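Local structure of polar amino acid ABC uptake transporter substrate binding protein (Streptococcus thermophilus LMG 18311, 3HV1) at residues Glu75-Thr80 with Lys95-Phe100; Glu102-Asn107 with Gln228-Leu233; Ser137-Phe142 with Val158-Thr163; Asp170-Arg175 with Asp197-Met202; Gly237-Ile242 with Asp250-Gln255. The protein probably binds a polar amino acid outside the cell membrane and delivers it to an ABC transporter for uptake. All coordinates share one frame; numbering follows the deposited sequence.

Interaction 1 (Glu75-Thr80 with Lys95-Phe100); sequences ELKNGT and KQSADF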
# COMPACT_ATOMS: atom_id res chain seq x y z
N GLU A 75 6.03 -12.17 22.59
CA GLU A 75 4.72 -12.53 23.09
C GLU A 75 3.85 -13.09 21.98
O GLU A 75 3.10 -14.05 22.18
CB GLU A 75 4.03 -11.30 23.69
CG GLU A 75 4.59 -10.85 25.02
CD GLU A 75 3.98 -11.62 26.17
OE1 GLU A 75 2.81 -11.34 26.52
OE2 GLU A 75 4.66 -12.51 26.71
N LEU A 76 3.95 -12.50 20.79
CA LEU A 76 3.18 -12.92 19.63
C LEU A 76 3.59 -14.31 19.14
O LEU A 76 2.75 -15.17 18.87
CB LEU A 76 3.36 -11.91 18.50
CG LEU A 76 2.56 -12.17 17.22
CD1 LEU A 76 1.06 -12.14 17.51
CD2 LEU A 76 2.93 -11.11 16.20
N LYS A 77 4.89 -14.50 18.99
CA LYS A 77 5.40 -15.78 18.53
C LYS A 77 5.25 -16.85 19.61
O LYS A 77 5.12 -18.02 19.29
CB LYS A 77 6.87 -15.64 18.10
CG LYS A 77 7.03 -14.87 16.79
CD LYS A 77 8.48 -14.79 16.33
CE LYS A 77 9.31 -13.86 17.20
NZ LYS A 77 10.67 -13.64 16.62
N ASN A 78 5.28 -16.44 20.87
CA ASN A 78 5.13 -17.38 21.99
C ASN A 78 3.70 -17.84 22.18
O ASN A 78 3.44 -18.86 22.82
CB ASN A 78 5.61 -16.74 23.30
CG ASN A 78 7.10 -16.78 23.45
OD1 ASN A 78 7.80 -17.38 22.62
ND2 ASN A 78 7.61 -16.15 24.50
N GLY A 79 2.76 -17.08 21.63
CA GLY A 79 1.36 -17.42 21.74
C GLY A 79 0.72 -16.78 22.95
O GLY A 79 -0.42 -17.10 23.29
N THR A 80 1.45 -15.89 23.62
CA THR A 80 0.95 -15.19 24.79
C THR A 80 -0.11 -14.17 24.36
O THR A 80 -0.95 -13.76 25.16
CB THR A 80 2.09 -14.46 25.53
OG1 THR A 80 3.18 -15.36 25.75
CG2 THR A 80 1.60 -13.94 26.86
N LYS A 95 8.68 -7.58 10.15
CA LYS A 95 8.18 -8.50 9.14
C LYS A 95 8.84 -9.87 9.29
O LYS A 95 8.31 -10.88 8.81
CB LYS A 95 8.43 -7.95 7.74
CG LYS A 95 7.59 -6.72 7.43
CD LYS A 95 7.81 -6.24 6.00
CE LYS A 95 7.32 -7.27 5.00
NZ LYS A 95 7.39 -6.75 3.61
N GLN A 96 9.99 -9.92 9.95
CA GLN A 96 10.66 -11.20 10.16
C GLN A 96 9.89 -11.99 11.21
O GLN A 96 9.97 -13.21 11.26
CB GLN A 96 12.10 -10.98 10.63
CG GLN A 96 13.00 -10.30 9.59
CD GLN A 96 13.10 -11.07 8.28
OE1 GLN A 96 12.12 -11.20 7.54
NE2 GLN A 96 14.29 -11.59 7.98
N SER A 97 9.11 -11.28 12.03
CA SER A 97 8.33 -11.92 13.08
C SER A 97 6.82 -11.95 12.86
O SER A 97 6.11 -12.70 13.53
CB SER A 97 8.62 -11.25 14.43
OG SER A 97 9.97 -11.42 14.82
N ALA A 98 6.30 -11.16 11.93
CA ALA A 98 4.86 -11.16 11.73
C ALA A 98 4.35 -10.69 10.37
O ALA A 98 5.10 -10.12 9.58
CB ALA A 98 4.20 -10.33 12.83
N ASP A 99 3.07 -10.94 10.14
CA ASP A 99 2.38 -10.53 8.92
C ASP A 99 1.46 -9.38 9.33
O ASP A 99 0.89 -9.40 10.42
CB ASP A 99 1.58 -11.68 8.33
CG ASP A 99 2.41 -12.54 7.39
OD1 ASP A 99 3.60 -12.22 7.18
OD2 ASP A 99 1.86 -13.53 6.85
N PHE A 100 1.30 -8.41 8.44
CA PHE A 100 0.49 -7.23 8.73
C PHE A 100 -0.80 -7.07 7.96
O PHE A 100 -0.92 -7.51 6.82
CB PHE A 100 1.33 -5.97 8.48
CG PHE A 100 2.40 -5.74 9.49
CD1 PHE A 100 2.15 -4.94 10.61
CD2 PHE A 100 3.65 -6.31 9.34
CE1 PHE A 100 3.13 -4.71 11.55
CE2 PHE A 100 4.65 -6.09 10.29
CZ PHE A 100 4.39 -5.29 11.39
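Lys77 and Ser97 make the polar half of this contact. The ammonium NZ of Lys77 donates a hydrogen bond to Ser97 OG over 2.9 Å, joining the last turn of helix 72-78 to the turn ahead of strand 99-100. The lysine reaches it through one bend: its chain runs out extended from the helix, turns at chi3 (-72°), and so lays the methylenes alongside the serine before the nitrogen arrives. CE of Lys77 passes 3.5 Å from Ser97 OG, and Lys77 CG lies 4.0 Å from Ser97 O, so aliphatic chain and charged end both line the serine. The bond belongs to the outer part of the contact, where Lys77 is exposed.

In the fold, which is that of a family 3 solute-binding protein with its two alpha/beta lobes, this contact lies about 19 Å from the centre of the chain and ties a helix to the approach to a short sheet strand. Lys217 also holds that approach, forming a salt bridge with Asp99 and a hydrogen bond with the carbonyl O of Ala98, while Arg216 bonds to the carbonyl O of Leu76.

The apolar half is smaller and buried. Leu76 stretches toward 95-100 with CG anti to its own nitrogen (chi1 -177°), and one branch does the touching: CD2 of Leu76 meets Ala98 CB at 3.7 Å, methyl against methyl. The same CD2 of Leu76 also comes within 4.4 Å of the carbonyl O of Ser97, the residue before Ala98.

Interaction 2 (Glu102-Asn107 with Gln228-Leu233); sequences EPYMVN and QGFETL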
# COMPACT_ATOMS: atom_id res chain seq x y z
N GLU A 102 -3.61 -4.41 6.33
CA GLU A 102 -3.43 -3.19 5.56
C GLU A 102 -3.41 -2.08 6.62
O GLU A 102 -3.87 -2.28 7.74
CB GLU A 102 -4.63 -2.98 4.63
CG GLU A 102 -4.75 -4.03 3.55
CD GLU A 102 -3.47 -4.16 2.75
OE1 GLU A 102 -2.93 -3.10 2.35
OE2 GLU A 102 -3.01 -5.30 2.51
N PRO A 103 -2.85 -0.90 6.29
CA PRO A 103 -2.82 0.18 7.28
C PRO A 103 -4.20 0.80 7.48
O PRO A 103 -4.94 0.96 6.51
CB PRO A 103 -1.82 1.17 6.67
CG PRO A 103 -2.03 0.97 5.18
CD PRO A 103 -2.09 -0.54 5.07
N TYR A 104 -4.56 1.13 8.72
CA TYR A 104 -5.87 1.73 8.96
C TYR A 104 -5.82 3.25 9.19
O TYR A 104 -6.85 3.93 9.17
CB TYR A 104 -6.59 1.01 10.13
CG TYR A 104 -5.80 0.94 11.42
CD1 TYR A 104 -5.90 1.95 12.37
CD2 TYR A 104 -4.92 -0.12 11.67
CE1 TYR A 104 -5.14 1.92 13.56
CE2 TYR A 104 -4.16 -0.17 12.85
CZ TYR A 104 -4.28 0.86 13.78
OH TYR A 104 -3.52 0.83 14.92
N MSE A 105 -4.62 3.78 9.42
CA MSE A 105 -4.48 5.22 9.60
C MSE A 105 -3.03 5.66 9.51
O MSE A 105 -2.10 4.89 9.76
CB MSE A 105 -5.10 5.67 10.94
CG MSE A 105 -4.13 5.90 12.11
SE MSE A 105 -4.84 6.93 13.58
CE MSE A 105 -4.42 8.71 12.96
N VAL A 106 -2.83 6.92 9.12
CA VAL A 106 -1.49 7.45 9.00
C VAL A 106 -1.20 8.48 10.07
O VAL A 106 -2.00 9.37 10.33
CB VAL A 106 -1.26 8.12 7.62
CG1 VAL A 106 0.12 8.78 7.59
CG2 VAL A 106 -1.36 7.09 6.52
N ASN A 107 -0.05 8.33 10.70
CA ASN A 107 0.36 9.28 11.70
C ASN A 107 1.56 10.00 11.12
O ASN A 107 2.41 9.40 10.48
CB ASN A 107 0.76 8.60 13.00
CG ASN A 107 1.22 9.59 14.04
OD1 ASN A 107 0.62 10.66 14.19
ND2 ASN A 107 2.29 9.25 14.75
N GLN A 228 -11.07 -7.04 6.05
CA GLN A 228 -12.48 -7.00 5.65
C GLN A 228 -13.29 -6.26 6.72
O GLN A 228 -14.23 -5.55 6.42
CB GLN A 228 -13.03 -8.42 5.49
CG GLN A 228 -12.44 -9.19 4.32
CD GLN A 228 -12.92 -10.64 4.28
OE1 GLN A 228 -14.10 -10.92 4.45
NE2 GLN A 228 -11.99 -11.56 4.05
N GLY A 229 -12.91 -6.46 7.98
CA GLY A 229 -13.61 -5.80 9.07
C GLY A 229 -13.52 -4.29 8.94
O GLY A 229 -14.52 -3.59 9.09
N PHE A 230 -12.32 -3.79 8.65
CA PHE A 230 -12.13 -2.34 8.48
C PHE A 230 -13.08 -1.84 7.40
O PHE A 230 -13.76 -0.84 7.58
CB PHE A 230 -10.71 -2.00 8.03
CG PHE A 230 -9.65 -2.28 9.06
CD1 PHE A 230 -9.93 -2.23 10.42
CD2 PHE A 230 -8.34 -2.54 8.66
CE1 PHE A 230 -8.93 -2.43 11.37
CE2 PHE A 230 -7.33 -2.75 9.60
CZ PHE A 230 -7.63 -2.69 10.96
N GLU A 231 -13.10 -2.54 6.28
CA GLU A 231 -13.94 -2.14 5.16
C GLU A 231 -15.41 -2.14 5.54
O GLU A 231 -16.15 -1.23 5.18
CB GLU A 231 -13.72 -3.06 3.96
CG GLU A 231 -12.30 -3.02 3.42
CD GLU A 231 -12.17 -3.80 2.12
OE1 GLU A 231 -12.88 -3.47 1.15
OE2 GLU A 231 -11.35 -4.75 2.08
N THR A 232 -15.83 -3.18 6.26
CA THR A 232 -17.21 -3.29 6.69
C THR A 232 -17.61 -2.14 7.60
O THR A 232 -18.69 -1.56 7.44
CB THR A 232 -17.45 -4.64 7.41
OG1 THR A 232 -17.14 -5.71 6.50
CG2 THR A 232 -18.88 -4.77 7.84
N LEU A 233 -16.74 -1.78 8.54
CA LEU A 233 -17.02 -0.69 9.48
C LEU A 233 -17.06 0.65 8.77
O LEU A 233 -17.81 1.54 9.17
CB LEU A 233 -15.96 -0.65 10.59
CG LEU A 233 -15.90 -1.91 11.46
CD1 LEU A 233 -14.75 -1.80 12.47
CD2 LEU A 233 -17.22 -2.08 12.19
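Residues Tyr104 and Phe230 bring the two backbones to their nearest, 7.5 Å between the CA atom of Tyr104 and that of Phe230, where the chain leading into strand 105-114 passes a turn of helix 220-236. Two aromatic side chains fill that interval. The Phe230 ring receives Tyr104 CB over one face: this CH-pi contact has Tyr104 CB 4.0 Å from the Phe230 ring centroid and 19° off the ring normal, displaced toward the rim bearing CE2 and CZ. The rings themselves form an oblique pairing, inclined at 51° with centroids 5.6 Å apart. Their nearest atoms are Tyr104 CD2 and Phe230 CZ, at 3.8 Å.

The backbone of Tyr104 points CB at the phenylalanine, and the first torsion, with CG between the backbone N and the carbonyl carbon (chi1 54°), folds the ring back over its own main chain. At the edge of the Phe230 ring, near its plane, stands the carbonyl O of Glu102, 4.0 Å from Phe230 CE2. No hydrogen bond crosses between the segments, so aromatic and aliphatic surfaces carry a contact that is mostly buried.

Polar groups here look elsewhere. Tyr104 OH makes a weak hydrogen bond with Asp47, and the backbone N of Glu102 donates to Asn227 OD1. Around the pair, Leu50 of helix 46-56 touches both side chains, Phe211 of strand 209-215 and the ring of Trp85 lie against Tyr104, and the contact thus sits where two helices pack against strands of the mixed sheet.

Interaction 3 (Ser137-Phe142 with Val158-Thr163); sequences SGYDAF and VVQYST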
# COMPACT_ATOMS: atom_id res chain seq x y z
N SER A 137 9.50 13.07 18.01
CA SER A 137 9.89 12.72 16.65
C SER A 137 9.87 13.98 15.77
O SER A 137 10.61 14.08 14.80
CB SER A 137 8.94 11.67 16.08
OG SER A 137 7.59 12.03 16.31
N GLY A 138 9.02 14.93 16.14
CA GLY A 138 8.94 16.17 15.38
C GLY A 138 10.22 16.99 15.51
O GLY A 138 10.69 17.57 14.54
N TYR A 139 10.77 17.04 16.71
CA TYR A 139 12.00 17.78 16.96
C TYR A 139 13.08 17.29 15.99
O TYR A 139 13.68 18.07 15.26
CB TYR A 139 12.45 17.58 18.41
CG TYR A 139 13.72 18.31 18.77
CD1 TYR A 139 13.77 19.71 18.79
CD2 TYR A 139 14.89 17.61 19.06
CE1 TYR A 139 14.94 20.39 19.11
CE2 TYR A 139 16.08 18.28 19.38
CZ TYR A 139 16.09 19.67 19.39
OH TYR A 139 17.26 20.34 19.69
N ASP A 140 13.30 15.98 15.99
CA ASP A 140 14.30 15.37 15.12
C ASP A 140 14.02 15.57 13.64
O ASP A 140 14.94 15.76 12.84
CB ASP A 140 14.41 13.87 15.42
CG ASP A 140 15.28 13.59 16.63
OD1 ASP A 140 15.02 14.16 17.71
OD2 ASP A 140 16.23 12.78 16.50
N ALA A 141 12.74 15.53 13.27
CA ALA A 141 12.34 15.70 11.88
C ALA A 141 12.57 17.14 11.44
O ALA A 141 12.96 17.40 10.30
CB ALA A 141 10.87 15.33 11.71
N PHE A 142 12.34 18.07 12.36
CA PHE A 142 12.52 19.49 12.09
C PHE A 142 13.96 19.75 11.65
O PHE A 142 14.20 20.48 10.70
CB PHE A 142 12.22 20.29 13.35
CG PHE A 142 12.45 21.77 13.19
CD1 PHE A 142 11.57 22.55 12.46
CD2 PHE A 142 13.54 22.38 13.80
CE1 PHE A 142 11.76 23.92 12.34
CE2 PHE A 142 13.74 23.76 13.69
CZ PHE A 142 12.85 24.53 12.95
N VAL A 158 13.40 25.92 17.04
CA VAL A 158 12.09 25.62 17.59
C VAL A 158 12.13 25.71 19.11
O VAL A 158 13.09 25.27 19.74
CB VAL A 158 11.59 24.22 17.22
CG1 VAL A 158 11.14 24.20 15.77
CG2 VAL A 158 12.69 23.20 17.46
N VAL A 159 11.09 26.30 19.67
CA VAL A 159 10.99 26.44 21.11
C VAL A 159 10.50 25.08 21.62
O VAL A 159 9.43 24.60 21.23
CB VAL A 159 9.97 27.53 21.49
CG1 VAL A 159 9.95 27.74 22.99
CG2 VAL A 159 10.32 28.82 20.77
N GLN A 160 11.30 24.45 22.47
CA GLN A 160 10.94 23.14 23.00
C GLN A 160 10.08 23.24 24.25
O GLN A 160 10.27 24.12 25.09
CB GLN A 160 12.19 22.32 23.30
CG GLN A 160 12.98 21.94 22.06
CD GLN A 160 14.09 20.96 22.37
OE1 GLN A 160 13.86 19.87 22.90
NE2 GLN A 160 15.32 21.34 22.03
N TYR A 161 9.11 22.33 24.36
CA TYR A 161 8.21 22.29 25.49
C TYR A 161 8.23 20.89 26.07
O TYR A 161 8.33 19.91 25.33
CB TYR A 161 6.80 22.66 25.04
CG TYR A 161 6.65 24.13 24.70
CD1 TYR A 161 6.16 25.03 25.65
CD2 TYR A 161 6.99 24.61 23.44
CE1 TYR A 161 6.02 26.38 25.34
CE2 TYR A 161 6.85 25.96 23.12
CZ TYR A 161 6.37 26.84 24.08
OH TYR A 161 6.20 28.18 23.77
N SER A 162 8.14 20.80 27.39
CA SER A 162 8.16 19.50 28.06
C SER A 162 6.85 18.76 27.84
O SER A 162 6.85 17.55 27.60
CB SER A 162 8.41 19.68 29.55
OG SER A 162 9.68 20.28 29.79
N THR A 163 5.74 19.48 27.93
CA THR A 163 4.42 18.89 27.76
C THR A 163 3.64 19.58 26.66
O THR A 163 3.87 20.74 26.34
CB THR A 163 3.60 18.98 29.06
OG1 THR A 163 3.40 20.36 29.40
CG2 THR A 163 4.34 18.29 30.21
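Helix 137-142 and strand 158-161 run nearly antiparallel, their N-to-C directions 162° apart, with axes 10.7 Å from each other at closest approach. Val158, facing the helix, fills much of that separation by offering one methyl to each of two aromatic rings. Its CG1 sits over the centre of the Phe142 ring: the CH-pi distance from Val158 CG1 to the Phe142 centroid is 3.3 Å, only 11° off the normal. All six ring carbons of Phe142 lie within 3.8 Å of Val158 CG1, CZ nearest, and the packing is tight. The other branch, Val158 CG2, turns to the edge of Tyr139 and lies 3.9 Å from Tyr139 CD1, near that ring's plane.

Tyr139 meets Gln160 differently. CG of the tyrosine is anti to the backbone N (chi1 -180°), which swings a side chain starting along the flank of the helix over to the strand. Gln160 extends beyond CG and lays its amide over one face of the Tyr139 ring, the two planes 33° apart. Gln160 NE2 is 3.1 Å from Tyr139 CE1 and, although 3.2 Å from Tyr139 OH, is too poorly angled for a hydrogen bond. The contact is thus made without any polar bond between the segments, and its tyrosine-glutamine side lies toward the surface.

Leu130 touches both Phe142 and Val158 from strand 130-133, which pairs in parallel with strand 158-161. Strand, helix and strand form a beta-alpha-beta crossover, the recurrent unit of the alpha/beta lobes in this family of binding proteins.

Interaction 4 (Asp170-Arg175 with Asp197-Met202); sequences DLNSGR and DQYNVM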
# COMPACT_ATOMS: atom_id res chain seq x y z
N ASP A 170 0.91 28.35 25.25
CA ASP A 170 1.63 29.38 24.53
C ASP A 170 1.09 29.62 23.12
O ASP A 170 1.16 30.74 22.62
CB ASP A 170 3.12 29.03 24.48
CG ASP A 170 3.82 29.26 25.81
OD1 ASP A 170 3.13 29.56 26.81
OD2 ASP A 170 5.06 29.14 25.85
N LEU A 171 0.56 28.59 22.48
CA LEU A 171 0.00 28.77 21.15
C LEU A 171 -1.27 29.61 21.30
O LEU A 171 -1.52 30.50 20.49
CB LEU A 171 -0.35 27.43 20.49
CG LEU A 171 -0.82 27.49 19.03
CD1 LEU A 171 0.35 27.89 18.12
CD2 LEU A 171 -1.37 26.13 18.58
N ASN A 172 -2.06 29.33 22.34
CA ASN A 172 -3.30 30.08 22.57
C ASN A 172 -3.08 31.54 22.93
O ASN A 172 -3.89 32.40 22.57
CB ASN A 172 -4.13 29.40 23.67
CG ASN A 172 -4.66 28.05 23.25
OD1 ASN A 172 -4.87 27.81 22.06
ND2 ASN A 172 -4.90 27.16 24.21
N SER A 173 -1.99 31.83 23.64
CA SER A 173 -1.68 33.19 24.07
C SER A 173 -0.94 33.98 22.99
O SER A 173 -0.83 35.20 23.09
CB SER A 173 -0.81 33.16 25.33
OG SER A 173 0.52 32.82 24.99
N GLY A 174 -0.43 33.28 21.98
CA GLY A 174 0.29 33.95 20.92
C GLY A 174 1.79 33.90 21.12
O GLY A 174 2.55 34.38 20.28
N ARG A 175 2.23 33.34 22.24
CA ARG A 175 3.66 33.22 22.53
C ARG A 175 4.35 32.64 21.31
O ARG A 175 5.40 33.12 20.89
CB ARG A 175 3.87 32.30 23.73
CG ARG A 175 4.49 32.98 24.93
CD ARG A 175 5.94 33.33 24.68
NE ARG A 175 6.76 33.02 25.84
CZ ARG A 175 6.56 33.52 27.06
NH1 ARG A 175 5.56 34.37 27.27
NH2 ARG A 175 7.35 33.16 28.06
N ASP A 197 -12.05 22.75 15.98
CA ASP A 197 -12.43 23.66 14.90
C ASP A 197 -11.91 25.09 15.02
O ASP A 197 -12.27 25.94 14.22
CB ASP A 197 -13.95 23.67 14.67
CG ASP A 197 -14.73 23.96 15.93
OD1 ASP A 197 -14.14 24.48 16.90
OD2 ASP A 197 -15.94 23.65 15.94
N GLN A 198 -11.08 25.35 16.03
CA GLN A 198 -10.50 26.68 16.17
C GLN A 198 -9.04 26.65 15.71
O GLN A 198 -8.32 27.64 15.82
CB GLN A 198 -10.58 27.16 17.63
CG GLN A 198 -12.00 27.49 18.08
CD GLN A 198 -12.08 27.91 19.54
OE1 GLN A 198 -11.51 28.92 19.93
NE2 GLN A 198 -12.78 27.12 20.34
N TYR A 199 -8.61 25.50 15.19
CA TYR A 199 -7.22 25.34 14.74
C TYR A 199 -7.07 24.76 13.35
O TYR A 199 -7.92 24.00 12.88
CB TYR A 199 -6.47 24.38 15.68
CG TYR A 199 -6.43 24.83 17.10
CD1 TYR A 199 -5.35 25.57 17.58
CD2 TYR A 199 -7.49 24.55 17.96
CE1 TYR A 199 -5.33 26.03 18.89
CE2 TYR A 199 -7.49 25.00 19.27
CZ TYR A 199 -6.40 25.74 19.72
OH TYR A 199 -6.39 26.20 21.02
N ASN A 200 -5.95 25.11 12.71
CA ASN A 200 -5.60 24.55 11.40
C ASN A 200 -4.61 23.45 11.80
O ASN A 200 -3.62 23.73 12.46
CB ASN A 200 -4.83 25.57 10.55
CG ASN A 200 -5.68 26.74 10.12
OD1 ASN A 200 -5.23 27.89 10.16
ND2 ASN A 200 -6.89 26.46 9.68
N VAL A 201 -4.91 22.21 11.44
CA VAL A 201 -4.04 21.09 11.74
C VAL A 201 -3.66 20.57 10.37
O VAL A 201 -4.45 19.89 9.71
CB VAL A 201 -4.77 20.00 12.52
CG1 VAL A 201 -3.79 18.91 12.93
CG2 VAL A 201 -5.46 20.63 13.72
N MSE A 202 -2.45 20.92 9.95
CA MSE A 202 -1.96 20.61 8.63
C MSE A 202 -0.78 19.66 8.55
O MSE A 202 0.14 19.73 9.37
CB MSE A 202 -1.56 21.93 7.95
CG MSE A 202 -2.55 23.08 8.19
SE MSE A 202 -1.88 24.85 7.90
CE MSE A 202 -1.11 25.19 9.61
O HOH W 1 -7.30 25.27 23.60
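Tyr199 overlaps two neighbours on helix 164-173, Leu171 at the CD1-CE1 side of its ring and Asn172 at its hydroxyl end. The hydroxyl donates to the amide oxygen: Tyr199 OH and Asn172 OD1 are modelled 2.4 Å apart, very short for a hydrogen bond, so the exact length is best treated with caution. Asn172 OD1 lies in the plane of the ring, at its edge, while the amide is rotated 47° from that plane and the two side chains cross at about a right angle. Asn172 CG stands anti to the carbonyl carbon (chi1 -67°), and from there the amide end is carried nearer to the tyrosine than its first bond would suggest.

A water closes the polar group on a second path. It accepts from Asn172 ND2 at 3.1 Å and donates to Tyr199 OH at 2.9 Å, so the phenol oxygen has both a donor and an acceptor role and both ends of the amide are engaged.

Strand 199-203 pairs antiparallel with strand 105-114 in the mixed sheet, and the contact packs helix 164-173 against this strand. Leu190 of helix 183-192 also covers Tyr199, and Asn172 O bonds Lys114.

Nearer the backbone of Tyr199 the contact is apolar. Leu171 CD2 approaches Tyr199 CE1 to 4.0 Å, obliquely to the ring, and the leucine and tyrosine side chains run antiparallel as they pass.

Interaction 5 (Gly237-Ile242 with Asp250-Gln255); sequences GEFQKI and DVATDQ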
# COMPACT_ATOMS: atom_id res chain seq x y z
N GLY A 237 -20.49 2.91 8.54
CA GLY A 237 -20.36 4.13 9.32
C GLY A 237 -19.70 4.04 10.69
O GLY A 237 -19.37 5.07 11.28
N GLU A 238 -19.49 2.84 11.19
CA GLU A 238 -18.88 2.71 12.51
C GLU A 238 -17.44 3.21 12.58
O GLU A 238 -17.04 3.79 13.58
CB GLU A 238 -18.94 1.26 13.01
CG GLU A 238 -20.33 0.83 13.47
CD GLU A 238 -20.98 1.81 14.43
OE1 GLU A 238 -20.31 2.27 15.38
OE2 GLU A 238 -22.18 2.12 14.23
N PHE A 239 -16.66 2.98 11.53
CA PHE A 239 -15.27 3.43 11.54
C PHE A 239 -15.25 4.95 11.71
O PHE A 239 -14.51 5.50 12.54
CB PHE A 239 -14.55 3.08 10.23
CG PHE A 239 -13.06 3.31 10.28
CD1 PHE A 239 -12.18 2.24 10.45
CD2 PHE A 239 -12.53 4.61 10.22
CE1 PHE A 239 -10.80 2.45 10.55
CE2 PHE A 239 -11.15 4.82 10.33
CZ PHE A 239 -10.28 3.74 10.50
N GLN A 240 -16.09 5.62 10.93
CA GLN A 240 -16.17 7.07 10.97
C GLN A 240 -16.56 7.57 12.35
O GLN A 240 -16.06 8.59 12.81
CB GLN A 240 -17.17 7.59 9.93
CG GLN A 240 -16.74 7.29 8.49
CD GLN A 240 -17.24 5.95 7.99
OE1 GLN A 240 -17.24 4.95 8.73
NE2 GLN A 240 -17.66 5.91 6.72
N LYS A 241 -17.46 6.84 13.02
CA LYS A 241 -17.87 7.25 14.36
C LYS A 241 -16.72 7.16 15.35
O LYS A 241 -16.51 8.07 16.16
CB LYS A 241 -19.02 6.37 14.85
CG LYS A 241 -20.38 6.70 14.24
CD LYS A 241 -21.49 5.83 14.84
CE LYS A 241 -21.59 5.99 16.35
NZ LYS A 241 -20.43 5.39 17.09
N ILE A 242 -16.00 6.05 15.30
CA ILE A 242 -14.88 5.83 16.19
C ILE A 242 -13.79 6.87 15.95
O ILE A 242 -13.27 7.47 16.88
CB ILE A 242 -14.31 4.42 16.00
CG1 ILE A 242 -15.38 3.39 16.39
CG2 ILE A 242 -13.07 4.25 16.84
CD1 ILE A 242 -15.02 1.97 16.04
N ASP A 250 -12.01 12.02 10.11
CA ASP A 250 -11.95 10.68 9.52
C ASP A 250 -10.51 10.35 9.13
O ASP A 250 -9.96 10.92 8.18
CB ASP A 250 -12.86 10.64 8.30
CG ASP A 250 -12.85 9.30 7.59
OD1 ASP A 250 -12.19 8.36 8.08
OD2 ASP A 250 -13.52 9.18 6.53
N VAL A 251 -9.89 9.42 9.86
CA VAL A 251 -8.50 9.06 9.58
C VAL A 251 -8.31 7.83 8.69
O VAL A 251 -7.19 7.38 8.48
CB VAL A 251 -7.73 8.81 10.90
CG1 VAL A 251 -7.86 10.03 11.80
CG2 VAL A 251 -8.27 7.56 11.59
N ALA A 252 -9.40 7.31 8.15
CA ALA A 252 -9.32 6.12 7.31
C ALA A 252 -8.37 6.25 6.13
O ALA A 252 -8.36 7.26 5.44
CB ALA A 252 -10.71 5.75 6.80
N THR A 253 -7.56 5.22 5.91
CA THR A 253 -6.64 5.18 4.80
C THR A 253 -7.46 4.76 3.58
O THR A 253 -8.58 4.28 3.73
CB THR A 253 -5.55 4.12 4.99
OG1 THR A 253 -6.18 2.86 5.26
CG2 THR A 253 -4.61 4.49 6.15
N ASP A 254 -6.90 4.93 2.39
CA ASP A 254 -7.62 4.53 1.20
C ASP A 254 -7.93 3.03 1.24
O ASP A 254 -8.97 2.60 0.74
CB ASP A 254 -6.80 4.88 -0.05
CG ASP A 254 -6.78 6.37 -0.33
OD1 ASP A 254 -7.76 7.05 0.03
OD2 ASP A 254 -5.80 6.85 -0.92
N GLN A 255 -7.05 2.23 1.84
CA GLN A 255 -7.29 0.79 1.93
C GLN A 255 -8.56 0.50 2.73
O GLN A 255 -9.39 -0.33 2.33
CB GLN A 255 -6.10 0.07 2.56
CG GLN A 255 -4.87 0.02 1.66
CD GLN A 255 -3.87 1.10 1.98
OE1 GLN A 255 -4.23 2.21 2.39
NE2 GLN A 255 -2.59 0.80 1.77
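An Asx turn at Asp250 lies in the loop that follows helix 238-247 and returns to the first turn of that helix. Phe239, in this first turn, is the main receiver. Its CG is anti to the backbone N (chi1 -170°), sending the ring toward the loop, where CE2 of Phe239 meets Ala252 CB at 3.7 Å. Val251 CG2 approaches the same ring at its edge, near the plane, 4.2 Å from Phe239 CE2. Leu50 of helix 46-56 and Leu233 and Tyr234 of helix 220-236 also touch Phe239, placing it where two helices and the loop converge.

Gln240 packs beside the Asp250 carboxylate through its aliphatic part, with CG of Gln240 4.2 Å from Asp250 OD2. The polar ends of both residues look to Tyr234: Gln240 NE2 bonds its carbonyl O, and Asp250 OD2 bonds its hydroxyl. That leaves the other carboxylate oxygen for the turn itself, in which the backbone N of Ala252 donates to Asp250 OD1 over 3.0 Å, with an N-H...O angle of 162° and from 39° above the carboxylate plane.

In the fold
Interactions 2 and 4 are buried, whereas interactions 1, 3 and 5 are partly buried. Interactions 1 to 4 all reach the same mixed sheet. Interactions 2 and 5 are close neighbours, their centres about 7 Å apart: helices 220-236 and 238-247 follow one another, and Pro103 O of one contact probably bonds Thr253 OG1 of the other. Interactions 3 and 4 also touch, through a probable hydrogen bond between Tyr161 OH and Asp170 OD2. Chemistry does not simply follow depth. Interaction 4, though buried, adds a hydrogen bond and a water to its apolar packing; interactions 2, 3 and 5 cross without hydrogen bonds; interaction 1 sets an exposed lysine-serine hydrogen bond beside a buried leucine-alanine contact.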